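Long-range contacts in phosphatase (Mycoplasma pneumoniae M129, PDB 1T71), which binds two iron ions and is probably a metal-dependent phosphatase or phosphodiesterase of the YmdB-like family, perhaps acting on 2',3'-cyclic nucleotides: residues Lys115-Thr121 with Asp149-Val155; Asp173-Thr177 with Thr194-Ala199; Ser237-Ala241 with Val266-Tyr272. One frame throughout, in Å; residues are numbered along the deposited sequence.

Contact 1 (Lys115-Thr121 with Asp149-Val155); sequences KAKIRIT and DCDLHIV
Lys117 and Asp149 meet at about a right angle beside the start of the strand pair. The lysine chain runs straight until its last torsion bends it, bringing NZ to Asp149 OD2 at 2.6 Å in a salt bridge on the syn side of the carboxylate, somewhat out of its plane. Asp149 is poorly ordered, so this pair is less firmly placed than the backbone pairing. Asp151 acts on the backbone: its OD2 receives Lys117 N at 2.8 Å through the anti lone pair, almost straight at 175°. Lys117 O in turn accepts from both Asp151 N (2.9 Å) and Leu152 N (3.3 Å).

Farther along, Arg119 and His153 lie side by side and point the same way. With CG anti to the backbone N (chi1 -158°) and the chain extended to NE, Arg119 lays its CD over one face of the imidazole, 3.9 Å from the ring centroid, a CH-pi contact. Cys150 SG lies 3.9 Å from Arg119 CD. On the other face of the sheet Ile118 CG1 meets Leu152 CB and Ile120 CG1 meets Ile154 CB. Between the faces the parallel ladder continues from Arg119 N to Leu152 O, then from Ile154 N to Arg119 O and from Thr121 N to Ile154 O.

The two strands belong to a beta-alpha-beta unit whose helix 137-145 rests Leu144 on Arg119, Thr121 and His153. Phe7 of strand 6-10 packs against the isoleucine-leucine face, while strand 108-112 continues the sheet beyond 117-124 and strand 178-182 beyond 152-158.

Contact 2 (Asp173-Thr177 with Thr194-Ala199); sequences DGYVT and TPKGSA
Asp173 and Thr194 approach from opposite directions and join through one hydroxyl-to-carboxylate hydrogen bond. Thr194 OG1 donates to Asp173 OD2 at 2.5 Å, using the syn lone pair of the acid. The same OG1 is an acceptor as well: it takes Ser198 N at 3.0 Å and, more loosely, Lys196 N at 3.3 Å, the latter closing an ST turn. Chi1 of Thr194 (70°) sets the hydroxyl between its own N and carbonyl carbon, where it can face both the turn amides and the acid. Two backbone NH groups feeding the oxygen probably favour donation of its proton to Asp173.

Ser198 OG sits among carbonyls of the other loop, with Asp173 O at 2.3 Å, a separation too short to be taken at face value, and Val176 O at 2.6 Å. Its single proton can serve one of them at a time, and which one is not settled.

Both segments are loops that lead into neighbouring parallel strands of the mixed sheet: 173-177 leads from helix 162-172 into strand 178-182, and Thr194-Gly197 is a type I beta turn leading from strand 192-193 to strand 199-201. Gly197, with phi at 93°, follows the turn's central residues.

Backbone pairing is represented by Ala199 N to Thr177 O at 3.0 Å, at the start of the parallel pairing that Ala199 continues with Ile179.

Van der Waals contact comes from the Lys196 methylenes. Bent at chi2, the chain slants past the acid with CD 3.4 Å from Asp173 OD1, while its CB lies against Gly174 CA at 3.9 Å.

Contact 3 (Ser237-Ala241 with Val266-Tyr272); sequences SKCGA and VEDDPRY
Asp269 and Cys239 both turn their side-chain ends anti to the backbone N, at chi1 -168° and -166°, and each thereby reaches the other segment. The aspartate brings OD2 to Gly240 N at 3.2 Å, a hydrogen bond met on the anti side and slightly out of the carboxylate plane. Its other oxygen, OD1, accepts Arg271 N at 2.8 Å, an Asx turn, so the carboxylate is held at both oxygens. A water 2.6 Å from Asp269 OD2 also lies 2.9 Å from Lys238 O and can link the two loops, though which acceptors take its protons is not settled.

Cys239 sends its sulfur toward the turn following Asp269, where SG rests 3.7 Å from Tyr272 CB and also near Asp269 CB. Gly240, at positive phi, brings its CA to within 3.5 Å of Glu267 O, so the backbones run close here. The tyrosine ring itself leads elsewhere, meeting Phe211 edge to face.

Beyond the glycine, Ala241 N binds Glu267 O at 3.1 Å and Glu267 N binds Ala241 O at 2.8 Å. These reciprocal bonds define a hydrogen-bonded antiparallel pair, characteristic of the open end of a beta hairpin, here formed by strands 241-249 and 259-267 at the sheet edge.

Contacts 1 and 2 belong to the same mixed sheet and touch: Thr177 OG1 of contact 2 probably accepts from His153 N of contact 1, and Val176 packs on Val155. Contact 3 stands apart on the second six-stranded sheet, its centre about 37 Å from either of their centres and on the opposite side of the chain's centre. Contact 1 is partly buried and joins neighbouring parallel strands, with ionic pairing confined to its start. Contact 2 is buried yet polar, built from hydroxyls meeting carbonyls and an acid where loops lead into strands. Contact 3 lies at the surface, where an antiparallel pair gives way to a carboxylate, a water and a cysteine.

Contact 1 (Lys115-Thr121 with Asp149-Val155)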
ATOM      1  N   LYS A 115     -20.901   0.713 -14.567  1.00 74.01           N
ATOM      2  CA  LYS A 115     -21.859  -0.261 -14.068  1.00 73.60           C
ATOM      3  C   LYS A 115     -21.329  -1.049 -12.879  1.00 72.15           C
ATOM      4  O   LYS A 115     -21.678  -2.216 -12.697  1.00 73.04           O
ATOM      5  CB  LYS A 115     -22.235  -1.230 -15.196  1.00 83.41           C
ATOM      6  CG  LYS A 115     -22.623  -0.540 -16.498  1.00 86.12           C
ATOM      7  CD  LYS A 115     -22.766  -1.540 -17.639  1.00 87.58           C
ATOM      8  CE  LYS A 115     -23.043  -0.835 -18.958  1.00 88.07           C
ATOM      9  NZ  LYS A 115     -21.957   0.127 -19.306  1.00 88.73           N
ATOM     10  N   ALA A 116     -20.493  -0.416 -12.066  1.00 42.59           N
ATOM     11  CA  ALA A 116     -19.940  -1.098 -10.909  1.00 40.48           C
ATOM     12  C   ALA A 116     -19.716  -0.173  -9.720  1.00 38.81           C
ATOM     13  O   ALA A 116     -19.070   0.865  -9.841  1.00 37.18           O
ATOM     14  CB  ALA A 116     -18.635  -1.779 -11.289  1.00 41.70           C
ATOM     15  N   LYS A 117     -20.260  -0.562  -8.572  1.00 39.80           N
ATOM     16  CA  LYS A 117     -20.096   0.205  -7.346  1.00 39.57           C
ATOM     17  C   LYS A 117     -18.847  -0.386  -6.697  1.00 38.56           C
ATOM     18  O   LYS A 117     -18.863  -1.524  -6.215  1.00 38.46           O
ATOM     19  CB  LYS A 117     -21.309   0.010  -6.437  1.00 57.64           C
ATOM     20  CG  LYS A 117     -21.641   1.205  -5.564  1.00 62.50           C
ATOM     21  CD  LYS A 117     -22.883   0.936  -4.726  1.00 66.02           C
ATOM     22  CE  LYS A 117     -23.399   2.213  -4.067  1.00 68.93           C
ATOM     23  NZ  LYS A 117     -22.382   2.862  -3.188  1.00 70.54           N
ATOM     24  N   ILE A 118     -17.763   0.382  -6.699  1.00 40.75           N
ATOM     25  CA  ILE A 118     -16.497  -0.081  -6.146  1.00 38.30           C
ATOM     26  C   ILE A 118     -16.143   0.541  -4.800  1.00 36.76           C
ATOM     27  O   ILE A 118     -16.234   1.756  -4.616  1.00 36.01           O
ATOM     28  CB  ILE A 118     -15.351   0.195  -7.133  1.00 37.89           C
ATOM     29  CG1 ILE A 118     -15.686  -0.430  -8.492  1.00 37.99           C
ATOM     30  CG2 ILE A 118     -14.040  -0.366  -6.585  1.00 38.21           C
ATOM     31  CD1 ILE A 118     -14.657  -0.147  -9.576  1.00 37.38           C
ATOM     32  N   ARG A 119     -15.728  -0.305  -3.865  1.00 32.70           N
ATOM     33  CA  ARG A 119     -15.355   0.153  -2.537  1.00 30.83           C
ATOM     34  C   ARG A 119     -13.870  -0.089  -2.258  1.00 29.28           C
ATOM     35  O   ARG A 119     -13.324  -1.133  -2.615  1.00 28.52           O
ATOM     36  CB  ARG A 119     -16.197  -0.574  -1.495  1.00 34.60           C
ATOM     37  CG  ARG A 119     -16.299   0.140  -0.173  1.00 35.16           C
ATOM     38  CD  ARG A 119     -17.273  -0.557   0.766  1.00 38.32           C
ATOM     39  NE  ARG A 119     -17.579   0.294   1.907  1.00 44.39           N
ATOM     40  CZ  ARG A 119     -18.601   1.141   1.960  1.00 44.64           C
ATOM     41  NH1 ARG A 119     -19.435   1.250   0.939  1.00 44.53           N
ATOM     42  NH2 ARG A 119     -18.774   1.894   3.036  1.00 47.47           N
ATOM     43  N   ILE A 120     -13.212   0.895  -1.652  1.00 28.74           N
ATOM     44  CA  ILE A 120     -11.803   0.759  -1.297  1.00 27.31           C
ATOM     45  C   ILE A 120     -11.694   1.000   0.197  1.00 26.62           C
ATOM     46  O   ILE A 120     -12.099   2.056   0.696  1.00 26.13           O
ATOM     47  CB  ILE A 120     -10.899   1.782  -2.030  1.00 26.47           C
ATOM     48  CG1 ILE A 120     -10.940   1.546  -3.541  1.00 24.99           C
ATOM     49  CG2 ILE A 120      -9.458   1.643  -1.530  1.00 23.36           C
ATOM     50  CD1 ILE A 120     -10.096   2.539  -4.340  1.00 22.81           C
ATOM     51  N   THR A 121     -11.157   0.013   0.908  1.00 24.80           N
ATOM     52  CA  THR A 121     -11.006   0.081   2.355  1.00 24.47           C
ATOM     53  C   THR A 121      -9.555  -0.154   2.776  1.00 25.18           C
ATOM     54  O   THR A 121      -8.858  -1.002   2.214  1.00 24.53           O
ATOM     55  CB  THR A 121     -11.912  -0.965   3.039  1.00 26.70           C
ATOM     56  OG1 THR A 121     -13.271  -0.727   2.657  1.00 26.46           O
ATOM     57  CG2 THR A 121     -11.799  -0.878   4.557  1.00 25.13           C
ATOM     58  N   ASP A 149     -23.058  -2.886   0.539  1.00 90.08           N
ATOM     59  CA  ASP A 149     -23.237  -1.883  -0.505  1.00 89.55           C
ATOM     60  C   ASP A 149     -22.057  -1.751  -1.462  1.00 87.35           C
ATOM     61  O   ASP A 149     -21.315  -0.763  -1.411  1.00 88.01           O
ATOM     62  CB  ASP A 149     -23.523  -0.507   0.093  1.00120.34           C
ATOM     63  CG  ASP A 149     -23.787   0.539  -0.973  1.00123.22           C
ATOM     64  OD1 ASP A 149     -24.809   0.413  -1.687  1.00124.58           O
ATOM     65  OD2 ASP A 149     -22.969   1.477  -1.108  1.00124.03           O
ATOM     66  N   CYS A 150     -21.887  -2.742  -2.329  1.00 47.10           N
ATOM     67  CA  CYS A 150     -20.813  -2.714  -3.314  1.00 43.81           C
ATOM     68  C   CYS A 150     -20.685  -4.025  -4.073  1.00 41.16           C
ATOM     69  O   CYS A 150     -20.956  -5.100  -3.537  1.00 40.38           O
ATOM     70  CB  CYS A 150     -19.472  -2.364  -2.653  1.00 53.66           C
ATOM     71  SG  CYS A 150     -19.019  -3.396  -1.239  1.00 54.57           S
ATOM     72  N   ASP A 151     -20.287  -3.916  -5.336  1.00 54.43           N
ATOM     73  CA  ASP A 151     -20.099  -5.075  -6.193  1.00 52.33           C
ATOM     74  C   ASP A 151     -18.665  -5.546  -6.010  1.00 50.38           C
ATOM     75  O   ASP A 151     -18.397  -6.745  -5.912  1.00 51.15           O
ATOM     76  CB  ASP A 151     -20.343  -4.693  -7.653  1.00 57.35           C
ATOM     77  CG  ASP A 151     -21.716  -4.086  -7.873  1.00 58.51           C
ATOM     78  OD1 ASP A 151     -22.721  -4.766  -7.570  1.00 59.05           O
ATOM     79  OD2 ASP A 151     -21.789  -2.932  -8.349  1.00 58.28           O
ATOM     80  N   LEU A 152     -17.747  -4.584  -5.972  1.00 40.62           N
ATOM     81  CA  LEU A 152     -16.335  -4.879  -5.780  1.00 36.71           C
ATOM     82  C   LEU A 152     -15.860  -4.217  -4.490  1.00 33.96           C
ATOM     83  O   LEU A 152     -16.266  -3.101  -4.160  1.00 33.22           O
ATOM     84  CB  LEU A 152     -15.512  -4.373  -6.967  1.00 37.60           C
ATOM     85  CG  LEU A 152     -15.967  -4.823  -8.357  1.00 39.34           C
ATOM     86  CD1 LEU A 152     -14.871  -4.515  -9.368  1.00 40.97           C
ATOM     87  CD2 LEU A 152     -16.270  -6.312  -8.348  1.00 42.78           C
ATOM     88  N   HIS A 153     -15.004  -4.916  -3.756  1.00 35.53           N
ATOM     89  CA  HIS A 153     -14.483  -4.396  -2.500  1.00 33.01           C
ATOM     90  C   HIS A 153     -12.992  -4.688  -2.470  1.00 31.14           C
ATOM     91  O   HIS A 153     -12.588  -5.849  -2.394  1.00 29.35           O
ATOM     92  CB  HIS A 153     -15.177  -5.085  -1.324  1.00 28.19           C
ATOM     93  CG  HIS A 153     -15.100  -4.321  -0.040  1.00 26.60           C
ATOM     94  ND1 HIS A 153     -14.155  -3.343   0.194  1.00 26.93           N
ATOM     95  CD2 HIS A 153     -15.833  -4.413   1.095  1.00 26.30           C
ATOM     96  CE1 HIS A 153     -14.311  -2.866   1.416  1.00 23.32           C
ATOM     97  NE2 HIS A 153     -15.322  -3.498   1.984  1.00 28.38           N
ATOM     98  N   ILE A 154     -12.187  -3.632  -2.552  1.00 27.42           N
ATOM     99  CA  ILE A 154     -10.730  -3.743  -2.546  1.00 26.06           C
ATOM    100  C   ILE A 154     -10.197  -3.378  -1.165  1.00 25.78           C
ATOM    101  O   ILE A 154     -10.451  -2.283  -0.663  1.00 25.35           O
ATOM    102  CB  ILE A 154     -10.116  -2.803  -3.613  1.00 26.22           C
ATOM    103  CG1 ILE A 154     -10.552  -3.266  -5.009  1.00 28.02           C
ATOM    104  CG2 ILE A 154      -8.596  -2.786  -3.504  1.00 24.15           C
ATOM    105  CD1 ILE A 154     -10.146  -2.325  -6.133  1.00 27.36           C
ATOM    106  N   VAL A 155      -9.458  -4.295  -0.549  1.00 24.11           N
ATOM    107  CA  VAL A 155      -8.925  -4.052   0.788  1.00 23.49           C
ATOM    108  C   VAL A 155      -7.401  -4.043   0.901  1.00 23.69           C
ATOM    109  O   VAL A 155      -6.726  -4.975   0.464  1.00 22.81           O
ATOM    110  CB  VAL A 155      -9.451  -5.103   1.792  1.00 24.30           C
ATOM    111  CG1 VAL A 155      -8.875  -4.834   3.179  1.00 22.53           C
ATOM    112  CG2 VAL A 155     -10.971  -5.082   1.825  1.00 25.06           C
TER

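Contact 2 (Asp173-Thr177 with Thr194-Ala199)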
ATOM      1  N   ASP A 173     -11.964 -14.323   2.770  1.00 35.34           N
ATOM      2  CA  ASP A 173     -11.709 -14.768   1.407  1.00 38.53           C
ATOM      3  C   ASP A 173     -12.761 -14.485   0.332  1.00 41.69           C
ATOM      4  O   ASP A 173     -12.480 -13.775  -0.626  1.00 47.31           O
ATOM      5  CB  ASP A 173     -11.360 -16.257   1.375  1.00 29.83           C
ATOM      6  CG  ASP A 173     -10.906 -16.714  -0.011  1.00 27.95           C
ATOM      7  OD1 ASP A 173     -10.521 -17.887  -0.169  1.00 27.74           O
ATOM      8  OD2 ASP A 173     -10.930 -15.891  -0.949  1.00 25.93           O
ATOM      9  N   GLY A 174     -13.965 -15.014   0.451  1.00 32.52           N
ATOM     10  CA  GLY A 174     -14.912 -14.740  -0.619  1.00 34.76           C
ATOM     11  C   GLY A 174     -15.830 -13.545  -0.439  1.00 33.56           C
ATOM     12  O   GLY A 174     -16.553 -13.176  -1.359  1.00 34.24           O
ATOM     13  N   TYR A 175     -15.792 -12.931   0.737  1.00 33.37           N
ATOM     14  CA  TYR A 175     -16.648 -11.792   1.048  1.00 32.19           C
ATOM     15  C   TYR A 175     -16.157 -10.461   0.503  1.00 32.20           C
ATOM     16  O   TYR A 175     -16.832  -9.441   0.648  1.00 32.76           O
ATOM     17  CB  TYR A 175     -16.826 -11.701   2.561  1.00 33.16           C
ATOM     18  CG  TYR A 175     -17.596 -12.867   3.125  1.00 34.20           C
ATOM     19  CD1 TYR A 175     -18.957 -12.758   3.390  1.00 34.48           C
ATOM     20  CD2 TYR A 175     -16.975 -14.096   3.353  1.00 34.69           C
ATOM     21  CE1 TYR A 175     -19.689 -13.841   3.870  1.00 35.21           C
ATOM     22  CE2 TYR A 175     -17.696 -15.186   3.829  1.00 35.73           C
ATOM     23  CZ  TYR A 175     -19.054 -15.049   4.085  1.00 36.33           C
ATOM     24  OH  TYR A 175     -19.784 -16.121   4.541  1.00 38.88           O
ATOM     25  N   VAL A 176     -14.985 -10.476  -0.118  1.00 26.79           N
ATOM     26  CA  VAL A 176     -14.394  -9.273  -0.687  1.00 26.58           C
ATOM     27  C   VAL A 176     -13.706  -9.614  -2.008  1.00 25.76           C
ATOM     28  O   VAL A 176     -13.467 -10.787  -2.303  1.00 24.13           O
ATOM     29  CB  VAL A 176     -13.387  -8.648   0.322  1.00 39.13           C
ATOM     30  CG1 VAL A 176     -12.318  -7.866  -0.392  1.00 41.72           C
ATOM     31  CG2 VAL A 176     -14.137  -7.731   1.284  1.00 37.12           C
ATOM     32  N   THR A 177     -13.410  -8.596  -2.810  1.00 28.55           N
ATOM     33  CA  THR A 177     -12.758  -8.807  -4.097  1.00 28.63           C
ATOM     34  C   THR A 177     -11.263  -9.069  -3.927  1.00 27.92           C
ATOM     35  O   THR A 177     -10.738 -10.037  -4.469  1.00 27.33           O
ATOM     36  CB  THR A 177     -12.941  -7.590  -5.026  1.00 32.24           C
ATOM     37  OG1 THR A 177     -14.329  -7.241  -5.092  1.00 33.31           O
ATOM     38  CG2 THR A 177     -12.437  -7.911  -6.428  1.00 30.87           C
ATOM     39  N   THR A 194      -7.831 -16.710  -5.281  1.00 17.94           N
ATOM     40  CA  THR A 194      -8.124 -17.720  -4.264  1.00 19.34           C
ATOM     41  C   THR A 194      -9.166 -18.727  -4.745  1.00 21.02           C
ATOM     42  O   THR A 194      -9.837 -18.502  -5.752  1.00 20.18           O
ATOM     43  CB  THR A 194      -8.658 -17.077  -2.964  1.00 25.37           C
ATOM     44  OG1 THR A 194      -9.972 -16.559  -3.200  1.00 25.55           O
ATOM     45  CG2 THR A 194      -7.741 -15.927  -2.503  1.00 24.85           C
ATOM     46  N   PRO A 195      -9.311 -19.855  -4.027  1.00 22.45           N
ATOM     47  CA  PRO A 195     -10.287 -20.888  -4.393  1.00 22.68           C
ATOM     48  C   PRO A 195     -11.711 -20.343  -4.332  1.00 24.41           C
ATOM     49  O   PRO A 195     -12.644 -20.991  -4.818  1.00 24.77           O
ATOM     50  CB  PRO A 195     -10.060 -21.975  -3.341  1.00 24.61           C
ATOM     51  CG  PRO A 195      -8.611 -21.819  -2.998  1.00 25.83           C
ATOM     52  CD  PRO A 195      -8.459 -20.315  -2.915  1.00 24.43           C
ATOM     53  N   LYS A 196     -11.869 -19.166  -3.716  1.00 25.47           N
ATOM     54  CA  LYS A 196     -13.175 -18.515  -3.585  1.00 25.21           C
ATOM     55  C   LYS A 196     -13.370 -17.381  -4.591  1.00 25.88           C
ATOM     56  O   LYS A 196     -14.397 -16.711  -4.580  1.00 26.95           O
ATOM     57  CB  LYS A 196     -13.371 -17.947  -2.179  1.00 30.79           C
ATOM     58  CG  LYS A 196     -14.168 -18.821  -1.222  1.00 34.47           C
ATOM     59  CD  LYS A 196     -13.297 -19.782  -0.457  1.00 36.48           C
ATOM     60  CE  LYS A 196     -14.082 -20.423   0.689  1.00 39.44           C
ATOM     61  NZ  LYS A 196     -14.645 -19.408   1.622  1.00 39.38           N
ATOM     62  N   GLY A 197     -12.377 -17.137  -5.438  1.00 25.65           N
ATOM     63  CA  GLY A 197     -12.537 -16.098  -6.435  1.00 27.11           C
ATOM     64  C   GLY A 197     -12.040 -14.708  -6.103  1.00 27.03           C
ATOM     65  O   GLY A 197     -12.382 -13.757  -6.806  1.00 27.20           O
ATOM     66  N   SER A 198     -11.252 -14.574  -5.043  1.00 23.85           N
ATOM     67  CA  SER A 198     -10.702 -13.272  -4.684  1.00 24.04           C
ATOM     68  C   SER A 198      -9.234 -13.244  -5.066  1.00 23.64           C
ATOM     69  O   SER A 198      -8.683 -14.232  -5.550  1.00 24.71           O
ATOM     70  CB  SER A 198     -10.819 -13.027  -3.182  1.00 23.31           C
ATOM     71  OG  SER A 198     -12.170 -12.983  -2.781  1.00 27.54           O
ATOM     72  N   ALA A 199      -8.603 -12.097  -4.860  1.00 24.03           N
ATOM     73  CA  ALA A 199      -7.182 -11.969  -5.130  1.00 24.20           C
ATOM     74  C   ALA A 199      -6.536 -11.767  -3.761  1.00 24.37           C
ATOM     75  O   ALA A 199      -7.059 -11.023  -2.929  1.00 24.49           O
ATOM     76  CB  ALA A 199      -6.915 -10.774  -6.028  1.00 25.12           C
TER

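Contact 3 (Ser237-Ala241 with Val266-Tyr272)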
ATOM      1  N   SER A 237      17.070   6.357   2.005  1.00 29.85           N
ATOM      2  CA  SER A 237      18.122   5.902   1.096  1.00 28.31           C
ATOM      3  C   SER A 237      17.950   6.470  -0.312  1.00 29.27           C
ATOM      4  O   SER A 237      16.825   6.661  -0.779  1.00 27.47           O
ATOM      5  CB  SER A 237      18.132   4.373   1.019  1.00 26.25           C
ATOM      6  OG  SER A 237      18.907   3.921  -0.077  1.00 23.00           O
ATOM      7  N   LYS A 238      19.069   6.737  -0.980  1.00 30.14           N
ATOM      8  CA  LYS A 238      19.053   7.266  -2.341  1.00 32.86           C
ATOM      9  C   LYS A 238      19.655   6.207  -3.254  1.00 32.64           C
ATOM     10  O   LYS A 238      19.975   6.475  -4.412  1.00 32.21           O
ATOM     11  CB  LYS A 238      19.902   8.537  -2.436  1.00 48.49           C
ATOM     12  CG  LYS A 238      19.471   9.665  -1.516  1.00 53.52           C
ATOM     13  CD  LYS A 238      20.565  10.726  -1.410  1.00 57.39           C
ATOM     14  CE  LYS A 238      20.262  11.729  -0.305  1.00 59.56           C
ATOM     15  NZ  LYS A 238      21.450  12.568   0.028  1.00 61.43           N
ATOM     16  N   CYS A 239      19.807   4.998  -2.721  1.00 32.44           N
ATOM     17  CA  CYS A 239      20.407   3.905  -3.470  1.00 31.95           C
ATOM     18  C   CYS A 239      19.426   3.129  -4.350  1.00 30.37           C
ATOM     19  O   CYS A 239      18.599   2.364  -3.855  1.00 31.08           O
ATOM     20  CB  CYS A 239      21.101   2.948  -2.498  1.00 34.65           C
ATOM     21  SG  CYS A 239      22.213   1.773  -3.295  1.00 39.15           S
ATOM     22  N   GLY A 240      19.527   3.343  -5.659  1.00 30.63           N
ATOM     23  CA  GLY A 240      18.679   2.649  -6.615  1.00 29.38           C
ATOM     24  C   GLY A 240      17.185   2.760  -6.383  1.00 28.29           C
ATOM     25  O   GLY A 240      16.723   3.674  -5.705  1.00 27.44           O
ATOM     26  N   ALA A 241      16.420   1.824  -6.942  1.00 26.91           N
ATOM     27  CA  ALA A 241      14.972   1.863  -6.787  1.00 27.51           C
ATOM     28  C   ALA A 241      14.274   0.574  -7.180  1.00 27.05           C
ATOM     29  O   ALA A 241      14.802  -0.235  -7.944  1.00 29.10           O
ATOM     30  CB  ALA A 241      14.397   3.014  -7.604  1.00 28.21           C
ATOM     31  N   VAL A 266      13.266  -3.498 -10.964  1.00 25.84           N
ATOM     32  CA  VAL A 266      14.402  -3.254 -10.098  1.00 27.63           C
ATOM     33  C   VAL A 266      15.518  -2.514 -10.824  1.00 29.13           C
ATOM     34  O   VAL A 266      15.924  -2.897 -11.926  1.00 29.57           O
ATOM     35  CB  VAL A 266      14.966  -4.576  -9.539  1.00 31.72           C
ATOM     36  CG1 VAL A 266      16.174  -4.289  -8.658  1.00 31.55           C
ATOM     37  CG2 VAL A 266      13.884  -5.308  -8.744  1.00 31.82           C
ATOM     38  N   GLU A 267      16.004  -1.448 -10.194  1.00 32.67           N
ATOM     39  CA  GLU A 267      17.080  -0.636 -10.750  1.00 34.57           C
ATOM     40  C   GLU A 267      18.224  -0.628  -9.746  1.00 33.59           C
ATOM     41  O   GLU A 267      18.087  -0.093  -8.643  1.00 33.13           O
ATOM     42  CB  GLU A 267      16.601   0.802 -10.988  1.00 46.58           C
ATOM     43  CG  GLU A 267      15.382   0.945 -11.893  1.00 52.75           C
ATOM     44  CD  GLU A 267      15.671   0.617 -13.352  1.00 56.95           C
ATOM     45  OE1 GLU A 267      14.773   0.839 -14.201  1.00 57.65           O
ATOM     46  OE2 GLU A 267      16.790   0.136 -13.654  1.00 60.59           O
ATOM     47  N   ASP A 268      19.346  -1.233 -10.120  1.00 28.57           N
ATOM     48  CA  ASP A 268      20.495  -1.280  -9.236  1.00 28.74           C
ATOM     49  C   ASP A 268      21.315  -0.009  -9.377  1.00 29.99           C
ATOM     50  O   ASP A 268      21.293   0.651 -10.419  1.00 29.94           O
ATOM     51  CB  ASP A 268      21.342  -2.515  -9.545  1.00 38.19           C
ATOM     52  CG  ASP A 268      20.734  -3.785  -8.984  1.00 39.29           C
ATOM     53  OD1 ASP A 268      20.959  -4.874  -9.560  1.00 41.54           O
ATOM     54  OD2 ASP A 268      20.034  -3.694  -7.954  1.00 39.01           O
ATOM     55  N   ASP A 269      22.026   0.331  -8.311  1.00 30.65           N
ATOM     56  CA  ASP A 269      22.840   1.536  -8.263  1.00 30.36           C
ATOM     57  C   ASP A 269      24.299   1.152  -8.038  1.00 29.31           C
ATOM     58  O   ASP A 269      24.619   0.452  -7.085  1.00 27.64           O
ATOM     59  CB  ASP A 269      22.350   2.410  -7.108  1.00 36.75           C
ATOM     60  CG  ASP A 269      22.920   3.810  -7.141  1.00 39.40           C
ATOM     61  OD1 ASP A 269      24.147   3.969  -7.314  1.00 38.61           O
ATOM     62  OD2 ASP A 269      22.122   4.758  -6.969  1.00 41.87           O
ATOM     63  N   PRO A 270      25.203   1.602  -8.922  1.00 30.73           N
ATOM     64  CA  PRO A 270      26.629   1.286  -8.785  1.00 29.81           C
ATOM     65  C   PRO A 270      27.220   1.750  -7.457  1.00 29.02           C
ATOM     66  O   PRO A 270      28.160   1.147  -6.936  1.00 28.96           O
ATOM     67  CB  PRO A 270      27.260   1.997  -9.985  1.00 41.86           C
ATOM     68  CG  PRO A 270      26.312   3.150 -10.232  1.00 42.87           C
ATOM     69  CD  PRO A 270      24.970   2.476 -10.085  1.00 41.28           C
ATOM     70  N   ARG A 271      26.652   2.811  -6.899  1.00 29.76           N
ATOM     71  CA  ARG A 271      27.149   3.351  -5.642  1.00 30.90           C
ATOM     72  C   ARG A 271      27.073   2.368  -4.462  1.00 29.71           C
ATOM     73  O   ARG A 271      27.710   2.580  -3.433  1.00 29.07           O
ATOM     74  CB  ARG A 271      26.415   4.663  -5.327  1.00 73.75           C
ATOM     75  CG  ARG A 271      25.256   4.556  -4.358  1.00 81.21           C
ATOM     76  CD  ARG A 271      25.663   5.151  -3.018  1.00 83.78           C
ATOM     77  NE  ARG A 271      26.205   6.500  -3.184  1.00 86.23           N
ATOM     78  CZ  ARG A 271      26.838   7.176  -2.231  1.00 85.04           C
ATOM     79  NH1 ARG A 271      27.015   6.632  -1.033  1.00 83.93           N
ATOM     80  NH2 ARG A 271      27.294   8.398  -2.478  1.00 83.91           N
ATOM     81  N   TYR A 272      26.304   1.293  -4.609  1.00 28.93           N
ATOM     82  CA  TYR A 272      26.206   0.291  -3.547  1.00 27.91           C
ATOM     83  C   TYR A 272      27.494  -0.538  -3.533  1.00 29.06           C
ATOM     84  O   TYR A 272      27.928  -1.032  -2.488  1.00 28.27           O
ATOM     85  CB  TYR A 272      24.998  -0.635  -3.784  1.00 24.50           C
ATOM     86  CG  TYR A 272      25.039  -1.908  -2.960  1.00 22.63           C
ATOM     87  CD1 TYR A 272      24.873  -1.873  -1.575  1.00 23.14           C
ATOM     88  CD2 TYR A 272      25.299  -3.141  -3.558  1.00 21.34           C
ATOM     89  CE1 TYR A 272      24.967  -3.043  -0.803  1.00 21.79           C
ATOM     90  CE2 TYR A 272      25.397  -4.310  -2.798  1.00 21.56           C
ATOM     91  CZ  TYR A 272      25.230  -4.252  -1.423  1.00 21.01           C
ATOM     92  OH  TYR A 272      25.335  -5.402  -0.673  1.00 19.68           O
TER
HETATM   93  O   HOH W   1      20.024   6.193  -7.327  1.00 45.87           O